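Local atomic coordinates of uncharacterized IolB-like protein (Salmonella typhimurium LT2, PDB entry 2QJV), a protein that binds nickel in a cupin fold and is probably a sugar isomerase, perhaps acting on glucuronate. Residues E186-R191 against Y241-A246. The protein carries 2 engineered substitutions. Numbering follows the deposited sequence.
With NI (nickel (II) ion), chain D; SO4 (sulfate ion), chain J.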
loop_
_atom_site.group_PDB
_atom_site.type_symbol
_atom_site.label_atom_id
_atom_site.label_comp_id
_atom_site.label_asym_id
_atom_site.label_seq_id
_atom_site.Cartn_x
_atom_site.Cartn_y
_atom_site.Cartn_z
ATOM N N GLU A 186 14.639 -9.418 -16.558
ATOM C CA GLU A 186 13.903 -10.531 -17.144
ATOM C C GLU A 186 12.388 -10.258 -17.197
ATOM O O GLU A 186 11.777 -9.746 -16.258
ATOM C CB GLU A 186 14.200 -11.856 -16.416
ATOM C CG GLU A 186 13.607 -13.070 -17.111
ATOM C CD GLU A 186 14.094 -14.403 -16.595
ATOM O OE1 GLU A 186 14.626 -14.473 -15.467
ATOM O OE2 GLU A 186 13.900 -15.425 -17.297
ATOM N N THR A 187 11.809 -10.566 -18.349
ATOM C CA THR A 187 10.366 -10.513 -18.534
ATOM C C THR A 187 9.845 -11.953 -18.746
ATOM O O THR A 187 10.552 -12.812 -19.270
ATOM C CB THR A 187 9.918 -9.558 -19.697
ATOM O OG1 THR A 187 10.508 -9.996 -20.931
ATOM C CG2 THR A 187 10.238 -8.043 -19.388
ATOM N N TYR A 188 8.611 -12.185 -18.292
ATOM C CA TYR A 188 7.858 -13.421 -18.446
ATOM C C TYR A 188 6.569 -13.039 -19.162
ATOM O O TYR A 188 5.850 -12.183 -18.682
ATOM C CB TYR A 188 7.441 -14.032 -17.096
ATOM C CG TYR A 188 8.502 -14.858 -16.400
ATOM C CD1 TYR A 188 9.659 -14.262 -15.940
ATOM C CD2 TYR A 188 8.354 -16.237 -16.207
ATOM C CE1 TYR A 188 10.641 -14.989 -15.329
ATOM C CE2 TYR A 188 9.346 -16.973 -15.596
ATOM C CZ TYR A 188 10.478 -16.338 -15.156
ATOM O OH TYR A 188 11.436 -17.071 -14.556
ATOM N N TYR A 189 6.286 -13.685 -20.279
ATOM C CA TYR A 189 5.028 -13.539 -20.994
ATOM C C TYR A 189 4.334 -14.900 -20.854
ATOM O O TYR A 189 4.716 -15.884 -21.527
ATOM C CB TYR A 189 5.245 -13.142 -22.455
ATOM C CG TYR A 189 3.983 -13.119 -23.307
ATOM C CD1 TYR A 189 2.919 -12.233 -23.015
ATOM C CD2 TYR A 189 3.878 -13.905 -24.454
ATOM C CE1 TYR A 189 1.775 -12.204 -23.786
ATOM C CE2 TYR A 189 2.727 -13.869 -25.264
ATOM C CZ TYR A 189 1.669 -13.021 -24.920
ATOM O OH TYR A 189 0.560 -12.985 -25.719
ATOM N N HIS A 190 3.253 -14.920 -20.065
ATOM C CA HIS A 190 2.558 -16.152 -19.711
ATOM C C HIS A 190 1.322 -16.492 -20.545
ATOM O O HIS A 190 0.545 -15.608 -20.947
ATOM C CB HIS A 190 2.085 -16.122 -18.253
ATOM C CG HIS A 190 3.188 -16.241 -17.243
ATOM N ND1 HIS A 190 3.552 -17.452 -16.686
ATOM C CD2 HIS A 190 3.967 -15.301 -16.658
ATOM C CE1 HIS A 190 4.515 -17.243 -15.800
ATOM N NE2 HIS A 190 4.774 -15.944 -15.751
ATOM N N ARG A 191 1.168 -17.792 -20.765
ATOM C CA ARG A 191 0.029 -18.379 -21.485
ATOM C C ARG A 191 -0.444 -19.625 -20.730
ATOM O O ARG A 191 0.359 -20.318 -20.062
ATOM C CB ARG A 191 0.391 -18.701 -22.943
ATOM C CG ARG A 191 0.898 -17.502 -23.753
ATOM C CD ARG A 191 -0.205 -16.528 -24.194
ATOM N NE ARG A 191 -0.639 -16.819 -25.548
ATOM C CZ ARG A 191 -1.608 -17.633 -25.912
ATOM N NH1 ARG A 191 -2.355 -18.270 -25.043
ATOM N NH2 ARG A 191 -1.829 -17.804 -27.190
ATOM N N TYR A 241 5.663 -19.895 -20.821
ATOM C CA TYR A 241 6.141 -18.511 -20.831
ATOM C C TYR A 241 7.338 -18.301 -21.740
ATOM O O TYR A 241 8.164 -19.193 -21.933
ATOM C CB TYR A 241 6.416 -17.933 -19.417
ATOM C CG TYR A 241 7.291 -18.772 -18.508
ATOM C CD1 TYR A 241 8.691 -18.784 -18.650
ATOM C CD2 TYR A 241 6.721 -19.531 -17.481
ATOM C CE1 TYR A 241 9.483 -19.531 -17.814
ATOM C CE2 TYR A 241 7.503 -20.284 -16.644
ATOM C CZ TYR A 241 8.898 -20.280 -16.808
ATOM O OH TYR A 241 9.689 -21.009 -15.952
ATOM N N LEU A 242 7.354 -17.109 -22.353
ATOM C CA LEU A 242 8.429 -16.623 -23.185
ATOM C C LEU A 242 9.166 -15.573 -22.374
ATOM O O LEU A 242 8.540 -14.619 -21.869
ATOM C CB LEU A 242 7.906 -16.045 -24.498
ATOM C CG LEU A 242 8.866 -15.405 -25.480
ATOM C CD1 LEU A 242 9.878 -16.424 -26.068
ATOM C CD2 LEU A 242 8.046 -14.718 -26.605
ATOM N N ASN A 243 10.464 -15.784 -22.194
ATOM C CA ASN A 243 11.349 -14.887 -21.426
ATOM C C ASN A 243 12.331 -14.155 -22.293
ATOM O O ASN A 243 12.865 -14.707 -23.268
ATOM C CB ASN A 243 12.232 -15.632 -20.384
ATOM C CG ASN A 243 11.457 -16.441 -19.341
ATOM O OD1 ASN A 243 11.773 -17.612 -19.108
ATOM N ND2 ASN A 243 10.488 -15.855 -18.732
ATOM N N VAL A 244 12.560 -12.896 -21.934
ATOM C CA VAL A 244 13.582 -12.037 -22.531
ATOM C C VAL A 244 14.501 -11.581 -21.371
ATOM O O VAL A 244 14.021 -11.187 -20.281
ATOM C CB VAL A 244 13.021 -10.806 -23.324
ATOM C CG1 VAL A 244 14.148 -9.976 -23.985
ATOM C CG2 VAL A 244 11.963 -11.271 -24.372
HETATM N N MSE A 245 15.806 -11.666 -21.605
HETATM C CA MSE A 245 16.814 -11.145 -20.702
HETATM C C MSE A 245 17.853 -10.321 -21.429
HETATM O O MSE A 245 18.135 -10.546 -22.602
HETATM C CB MSE A 245 17.556 -12.261 -19.949
HETATM C CG MSE A 245 16.729 -12.976 -18.904
HETATM SE SE MSE A 245 17.849 -14.347 -18.053
HETATM C CE MSE A 245 18.031 -15.472 -19.499
ATOM N N ALA A 246 18.405 -9.344 -20.705
ATOM C CA ALA A 246 19.534 -8.526 -21.158
ATOM C C ALA A 246 20.114 -7.734 -19.988
ATOM O O ALA A 246 19.429 -7.489 -18.983
ATOM C CB ALA A 246 19.165 -7.561 -22.367
HETATM NI NI NI D . 15.605 -15.952 -14.342
HETATM S S SO4 J . -5.990 -18.400 -26.435
HETATM O O1 SO4 J . -5.116 -18.963 -25.386
HETATM O O2 SO4 J . -6.780 -17.260 -25.990
HETATM O O3 SO4 J . -7.035 -19.385 -26.777
HETATM O O4 SO4 J . -5.171 -18.117 -27.621
HETATM O O HOH W 1 14.065 -17.303 -15.125
HETATM O O HOH W 2 8.873 -11.872 -22.077
HETATM O O HOH W 3 16.643 -16.732 -16.103
#
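Glu-186 runs beside the selenomethionine Met-245, its CG 3.6 Å from CG of Met-245. With CG anti to the backbone N (chi1 -172°) and the chain extended, its carboxylate reaches the nickel ion, OE1 lying 2.1 Å from the metal. OE2 takes a hydrogen bond from water 1, itself a nickel ligand that also bonds Tyr-188 OH; water 3 and His-171, His-173 and His-229 complete the six ligands, characteristic of the metal centre of a cupin. Thr-187 N bonds Val-244 O at 3.0 Å, and its carbonyl O takes a weak bond from Val-244 N and a firmer one from Asn-243 ND2 at 3.1 Å. That same ND2 sits 3.1 Å above the plane of the Tyr-188 ring, over its centre. Tyr-188 turns its edge to the face of Tyr-241, with the planes at 50°, and Tyr-188 CE2 lies 3.4 Å from Tyr-241 CE1; Ser-167 OG bonds both hydroxyls, and that of Tyr-241 also bonds Ser-166. Tyr-189 and Leu-242 exchange two backbone hydrogen bonds. His-190 completes an aromatic cluster with these two tyrosines, taking Tyr-241 CB over its imidazole face in a CH-pi contact. Strand 238-246 is flanked on its other side by strand 154-160. Thr-187, Tyr-189, Leu-242 and Val-244 face strand 30-35 of the six-stranded sheet.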